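Local coordinates for protein polysaccharide Lyase Family 6 (Bacteroides cellulosilyticus, PDB 6QPS) that probably cleaves mannuronic acid-rich alginate by a lyase reaction, as a calcium-binding family 6 polysaccharide lyase of a human gut bacterium, at residues V268-H273 and R294-G299; L101-F106 and P450-A455. All blocks are in the same frame, centred on the assembly; numbering follows the deposited sequence.

Contact 1. Residues V268-H273 and R294-G299; sequences VCRHGH and RIINQG
Asn297 reaches across to the end of strand 266-271 and gives its ND2 to Arg270 O at 2.9 Å. The N-H...O angle of 173° makes the bond nearly straight, and the acceptor lies in the plane of the amide, yet the donor stands above the Arg270 carbonyl plane, off the lone pairs. Asn297 CB is pressed to 3.1 Å from Gly272 O. Behind this point the chains pair as parallel strands: Cys269 N donates to Arg294 O at 2.9 Å, and Val268 CG1 sits 3.6 Å above the centre of the Arg294 guanidinium. CG of Arg294 is anti to its own N (chi1 -177°), and bends at chi2 and chi3 fold the chain back over the valine. These are the tight points. On the other face Cys269 SG meets Ile295 CD1 more loosely, at 4.1 Å, and Ile296 N to Cys269 O is a weak bond, as the chains part where Cys269 centres an inverse gamma turn. The looser side is where two waters link Asn297 OD1, one to His271 ND1, the other to Gly272 N. The Gly272-His273 end is still closely packed, although the bond from Gln298 N to the edge of the His273 ring at ND1 is weak (3.3 Å); His273 NE2 is held by Gln224 and Gln298 OE1 by Arg324. Arg270 starts away from 294-299 but returns, its CD 3.9 Å from Ile296 CD1, while NH1 reaches Ser338 O and the guanidinium makes a cation-pi contact with Tyr339. The paired strands are successive rungs of the parallel beta-helix expected of this family, with strand 244-249 bonded to 266-271 on one side and strand 313-318 flanking 291-295 on the other.

Contact 2. Residues L101-F106 and P450-A455; sequences LEDLLF and PTWHKA
Trp452 brings the NE1 and benzo side of its indole to the short break in strand 99-111, where three neighbouring residues receive it. NE1 points to Asp103 OD1 at 3.1 Å, a weak hydrogen bond bent to 131°, with the carboxylate and ring planes 75° apart. At the benzo end, Leu104 O lies near the ring plane at the edge, 3.9 Å from Trp452 CH2, and the same CH2 carbon packs at 4.0 Å on Leu105 CB. Beside the indole, Leu105 CD1 comes within 4.4 Å of His453 CE1, the loosest of these approaches.

The second shell sets both partners. Trp452 has CG wedged between its backbone N and carbonyl carbon (chi1 51°), which swings the indole back over Pro450, whose CB lies 3.7 Å above one face. A type I turn from Pro450 to His453, closed by His453 N to Pro450 O, presents the ring; His453 occupies the N-cap position of helix 454-465. On the strand side, Arg134 forms a salt bridge to Asp103 OD1, and its carbonyl takes a second weak bond from Trp452 NE1.

One indole N-H is therefore divided between two imperfect acceptors while the carboxylate's stronger tie is to arginine; apolar and edge contacts, including Val136, which Trp452, His453 and Leu105 all touch, probably do more than any single directed bond to hold the turn leading into the helix.

Overall arrangement
Contact 1 is mostly buried and joins successive parallel strands through backbone bonds, an amide side chain and bridging waters; contact 2 is partly buried, buries well under half the area (203 against 543 Å²), and brings a turn before the C-terminal helix onto a strand from early in the chain. The centres of contact 1 and contact 2 are about 34 Å apart, on opposite sides of the chain's centre. Between contact 1 and contact 2 the nearest atoms are about 24 Å apart. Both reach the same parallel beta-helix, but no strand is common to them. Contact 1 neighbours calcium ligands, so its two arginines lie close to them; contact 2 is remote from the metal and relies chiefly on one tryptophan.

Contact 1. Residues V268-H273 and R294-G299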
loop_
_atom_site.group_PDB
_atom_site.type_symbol
_atom_site.label_atom_id
_atom_site.label_comp_id
_atom_site.label_asym_id
_atom_site.label_seq_id
_atom_site.Cartn_x
_atom_site.Cartn_y
_atom_site.Cartn_z
ATOM N N VAL A 268 -5.539 -0.732 -5.948
ATOM C CA VAL A 268 -6.716 -1.529 -6.276
ATOM C C VAL A 268 -7.677 -1.625 -5.099
ATOM O O VAL A 268 -7.316 -2.143 -4.030
ATOM C CB VAL A 268 -6.319 -2.932 -6.756
ATOM C CG1 VAL A 268 -7.540 -3.762 -7.165
ATOM C CG2 VAL A 268 -5.309 -2.819 -7.917
ATOM N N CYS A 269 -8.919 -1.160 -5.308
ATOM C CA CYS A 269 -10.019 -1.328 -4.352
ATOM C C CYS A 269 -10.616 -2.694 -4.675
ATOM O O CYS A 269 -11.620 -2.813 -5.392
ATOM C CB CYS A 269 -11.050 -0.214 -4.533
ATOM S SG CYS A 269 -10.482 1.394 -3.901
ATOM N N ARG A 270 -9.951 -3.751 -4.176
ATOM C CA ARG A 270 -10.245 -5.118 -4.616
ATOM C C ARG A 270 -11.465 -5.714 -3.928
ATOM O O ARG A 270 -12.338 -6.291 -4.597
ATOM C CB ARG A 270 -9.010 -6.016 -4.437
ATOM C CG ARG A 270 -9.259 -7.465 -4.843
ATOM C CD ARG A 270 -9.630 -7.619 -6.330
ATOM N NE ARG A 270 -9.995 -8.998 -6.638
ATOM C CZ ARG A 270 -11.222 -9.493 -6.555
ATOM N NH1 ARG A 270 -12.237 -8.699 -6.223
ATOM N NH2 ARG A 270 -11.451 -10.774 -6.821
ATOM N N HIS A 271 -11.513 -5.616 -2.601
ATOM C CA HIS A 271 -12.674 -6.051 -1.836
ATOM C C HIS A 271 -12.949 -4.993 -0.762
ATOM O O HIS A 271 -12.056 -4.229 -0.388
ATOM C CB HIS A 271 -12.454 -7.382 -1.094
ATOM C CG HIS A 271 -12.083 -8.573 -1.927
ATOM N ND1 HIS A 271 -12.815 -9.024 -3.008
ATOM C CD2 HIS A 271 -11.111 -9.498 -1.726
ATOM C CE1 HIS A 271 -12.272 -10.142 -3.469
ATOM N NE2 HIS A 271 -11.246 -10.459 -2.697
ATOM N N GLY A 272 -14.175 -4.971 -0.246
ATOM C CA GLY A 272 -14.587 -3.979 0.733
ATOM C C GLY A 272 -14.990 -2.628 0.149
ATOM O O GLY A 272 -14.785 -2.317 -1.032
ATOM N N HIS A 273 -15.589 -1.804 1.013
ATOM C CA HIS A 273 -16.413 -0.660 0.612
ATOM C C HIS A 273 -15.972 0.612 1.328
ATOM O O HIS A 273 -15.326 0.582 2.386
ATOM C CB HIS A 273 -17.913 -0.938 0.893
ATOM C CG HIS A 273 -18.313 -2.329 0.517
ATOM N ND1 HIS A 273 -18.383 -2.762 -0.795
ATOM C CD2 HIS A 273 -18.569 -3.407 1.294
ATOM C CE1 HIS A 273 -18.720 -4.045 -0.798
ATOM N NE2 HIS A 273 -18.792 -4.466 0.456
ATOM N N ARG A 294 -7.968 1.093 -9.704
ATOM C CA ARG A 294 -8.934 0.078 -10.116
ATOM C C ARG A 294 -10.076 0.019 -9.109
ATOM O O ARG A 294 -9.835 -0.172 -7.906
ATOM C CB ARG A 294 -8.263 -1.293 -10.246
ATOM C CG ARG A 294 -9.139 -2.426 -10.737
ATOM C CD ARG A 294 -8.366 -3.389 -11.635
ATOM N NE ARG A 294 -7.229 -4.052 -11.009
ATOM C CZ ARG A 294 -7.256 -5.289 -10.505
ATOM N NH1 ARG A 294 -8.376 -5.990 -10.522
ATOM N NH2 ARG A 294 -6.154 -5.830 -9.991
ATOM N N ILE A 295 -11.308 0.161 -9.602
ATOM C CA ILE A 295 -12.518 0.259 -8.782
ATOM C C ILE A 295 -13.408 -0.973 -8.981
ATOM O O ILE A 295 -13.872 -1.243 -10.100
ATOM C CB ILE A 295 -13.293 1.544 -9.111
ATOM C CG1 ILE A 295 -12.450 2.780 -8.825
ATOM C CG2 ILE A 295 -14.623 1.554 -8.352
ATOM C CD1 ILE A 295 -12.062 2.952 -7.369
ATOM N N ILE A 296 -13.610 -1.713 -7.876
ATOM C CA ILE A 296 -14.580 -2.784 -7.664
ATOM C C ILE A 296 -15.268 -2.391 -6.345
ATOM O O ILE A 296 -14.753 -1.566 -5.585
ATOM C CB ILE A 296 -13.855 -4.159 -7.562
ATOM C CG1 ILE A 296 -13.018 -4.402 -8.828
ATOM C CG2 ILE A 296 -14.796 -5.344 -7.320
ATOM C CD1 ILE A 296 -11.825 -5.287 -8.582
ATOM N N ASN A 297 -16.470 -2.933 -6.087
ATOM C CA ASN A 297 -17.192 -2.687 -4.827
ATOM C C ASN A 297 -17.754 -1.267 -4.705
ATOM O O ASN A 297 -17.758 -0.507 -5.673
ATOM C CB ASN A 297 -16.327 -3.035 -3.609
ATOM C CG ASN A 297 -15.493 -4.279 -3.816
ATOM O OD1 ASN A 297 -15.996 -5.369 -3.737
ATOM N ND2 ASN A 297 -14.213 -4.107 -4.124
ATOM N N GLN A 298 -18.305 -0.915 -3.541
ATOM C CA GLN A 298 -19.146 0.271 -3.477
ATOM C C GLN A 298 -18.653 1.336 -2.513
ATOM O O GLN A 298 -17.886 1.080 -1.587
ATOM C CB GLN A 298 -20.607 -0.092 -3.173
ATOM C CG GLN A 298 -20.864 -0.759 -1.858
ATOM C CD GLN A 298 -22.364 -1.048 -1.611
ATOM O OE1 GLN A 298 -22.959 -0.459 -0.737
ATOM N NE2 GLN A 298 -22.938 -1.965 -2.369
ATOM N N GLY A 299 -19.171 2.542 -2.726
ATOM C CA GLY A 299 -19.142 3.563 -1.709
ATOM C C GLY A 299 -17.911 4.428 -1.639
ATOM O O GLY A 299 -17.851 5.306 -0.765
HETATM O O HOH W 1 -14.979 -7.910 -4.525
HETATM O O HOH W 2 -16.272 -6.803 -1.250
#

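Contact 2. Residues L101-F106 and P450-A455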
loop_
_atom_site.group_PDB
_atom_site.type_symbol
_atom_site.label_atom_id
_atom_site.label_comp_id
_atom_site.label_asym_id
_atom_site.label_seq_id
_atom_site.Cartn_x
_atom_site.Cartn_y
_atom_site.Cartn_z
ATOM N N LEU A 101 10.402 0.152 18.006
ATOM C CA LEU A 101 11.656 -0.214 17.361
ATOM C C LEU A 101 12.140 0.972 16.543
ATOM O O LEU A 101 11.359 1.548 15.774
ATOM C CB LEU A 101 11.424 -1.371 16.391
ATOM C CG LEU A 101 11.263 -2.776 16.969
ATOM C CD1 LEU A 101 9.981 -2.914 17.721
ATOM C CD2 LEU A 101 11.348 -3.804 15.840
ATOM N N GLU A 102 13.432 1.289 16.658
ATOM C CA GLU A 102 14.004 2.452 15.986
ATOM C C GLU A 102 15.393 2.163 15.426
ATOM O O GLU A 102 16.259 1.622 16.120
ATOM C CB GLU A 102 14.203 3.653 16.939
ATOM C CG GLU A 102 13.006 4.103 17.760
ATOM C CD GLU A 102 13.371 5.239 18.725
ATOM O OE1 GLU A 102 14.565 5.627 18.800
ATOM O OE2 GLU A 102 12.466 5.718 19.431
ATOM N N ASP A 103 15.652 2.642 14.212
ATOM C CA ASP A 103 17.009 2.736 13.675
ATOM C C ASP A 103 17.691 1.377 13.491
ATOM O O ASP A 103 18.923 1.301 13.503
ATOM C CB ASP A 103 17.879 3.661 14.528
ATOM C CG ASP A 103 17.464 5.128 14.417
ATOM O OD1 ASP A 103 17.023 5.553 13.327
ATOM O OD2 ASP A 103 17.602 5.867 15.418
ATOM N N LEU A 104 16.924 0.310 13.292
ATOM C CA LEU A 104 17.459 -1.032 13.086
ATOM C C LEU A 104 17.547 -1.349 11.599
ATOM O O LEU A 104 16.677 -0.951 10.820
ATOM C CB LEU A 104 16.566 -2.072 13.768
ATOM C CG LEU A 104 16.480 -1.967 15.296
ATOM C CD1 LEU A 104 15.459 -2.960 15.827
ATOM C CD2 LEU A 104 17.825 -2.171 15.985
ATOM N N LEU A 105 18.569 -2.110 11.218
ATOM C CA LEU A 105 18.756 -2.545 9.841
ATOM C C LEU A 105 18.590 -4.054 9.759
ATOM O O LEU A 105 19.489 -4.796 10.176
ATOM C CB LEU A 105 20.137 -2.138 9.350
ATOM C CG LEU A 105 20.621 -2.697 8.014
ATOM C CD1 LEU A 105 19.702 -2.453 6.872
ATOM C CD2 LEU A 105 21.986 -2.082 7.655
ATOM N N PHE A 106 17.469 -4.495 9.188
ATOM C CA PHE A 106 17.223 -5.903 8.904
ATOM C C PHE A 106 17.755 -6.157 7.495
ATOM O O PHE A 106 17.210 -5.636 6.518
ATOM C CB PHE A 106 15.744 -6.264 9.023
ATOM C CG PHE A 106 15.150 -6.034 10.405
ATOM C CD1 PHE A 106 14.620 -4.813 10.760
ATOM C CD2 PHE A 106 15.126 -7.050 11.342
ATOM C CE1 PHE A 106 14.078 -4.608 12.026
ATOM C CE2 PHE A 106 14.587 -6.841 12.613
ATOM C CZ PHE A 106 14.072 -5.623 12.949
ATOM N N PRO A 450 14.265 6.450 6.187
ATOM C CA PRO A 450 15.359 6.692 7.147
ATOM C C PRO A 450 16.565 7.370 6.508
ATOM O O PRO A 450 17.173 6.813 5.588
ATOM C CB PRO A 450 15.715 5.283 7.638
ATOM C CG PRO A 450 15.324 4.379 6.454
ATOM C CD PRO A 450 14.255 5.076 5.645
ATOM N N THR A 451 16.939 8.544 7.039
ATOM C CA THR A 451 17.980 9.384 6.452
ATOM C C THR A 451 19.365 8.744 6.476
ATOM O O THR A 451 20.248 9.156 5.703
ATOM C CB THR A 451 18.063 10.705 7.240
ATOM O OG1 THR A 451 18.407 10.433 8.608
ATOM C CG2 THR A 451 16.741 11.455 7.209
ATOM N N TRP A 452 19.586 7.748 7.331
ATOM C CA TRP A 452 20.901 7.153 7.478
ATOM C C TRP A 452 21.191 6.059 6.463
ATOM O O TRP A 452 22.334 5.589 6.396
ATOM C CB TRP A 452 21.054 6.588 8.883
ATOM C CG TRP A 452 19.942 5.663 9.381
ATOM C CD1 TRP A 452 18.927 5.990 10.243
ATOM C CD2 TRP A 452 19.780 4.264 9.086
ATOM N NE1 TRP A 452 18.145 4.887 10.486
ATOM C CE2 TRP A 452 18.655 3.815 9.798
ATOM C CE3 TRP A 452 20.479 3.349 8.297
ATOM C CZ2 TRP A 452 18.221 2.494 9.749
ATOM C CZ3 TRP A 452 20.042 2.046 8.238
ATOM C CH2 TRP A 452 18.931 1.624 8.968
ATOM N N HIS A 453 20.201 5.647 5.675
ATOM C CA HIS A 453 20.366 4.546 4.734
ATOM C C HIS A 453 20.722 5.122 3.364
ATOM O O HIS A 453 19.903 5.813 2.741
ATOM C CB HIS A 453 19.083 3.708 4.660
ATOM C CG HIS A 453 19.263 2.393 3.962
ATOM N ND1 HIS A 453 20.216 1.476 4.345
ATOM C CD2 HIS A 453 18.596 1.831 2.923
ATOM C CE1 HIS A 453 20.139 0.410 3.566
ATOM N NE2 HIS A 453 19.167 0.601 2.696
ATOM N N LYS A 454 21.917 4.795 2.867
ATOM C CA LYS A 454 22.366 5.423 1.628
ATOM C C LYS A 454 21.434 5.096 0.458
ATOM O O LYS A 454 21.181 5.953 -0.396
ATOM C CB LYS A 454 23.812 5.036 1.318
ATOM C CG LYS A 454 24.372 5.735 0.097
ATOM C CD LYS A 454 25.824 5.345 -0.185
ATOM C CE LYS A 454 26.006 3.848 -0.199
ATOM N NZ LYS A 454 26.240 3.295 -1.596
ATOM N N ALA A 455 20.915 3.874 0.387
ATOM C CA ALA A 455 20.051 3.534 -0.737
ATOM C C ALA A 455 18.751 4.336 -0.714
ATOM O O ALA A 455 18.171 4.601 -1.770
ATOM C CB ALA A 455 19.752 2.036 -0.765
#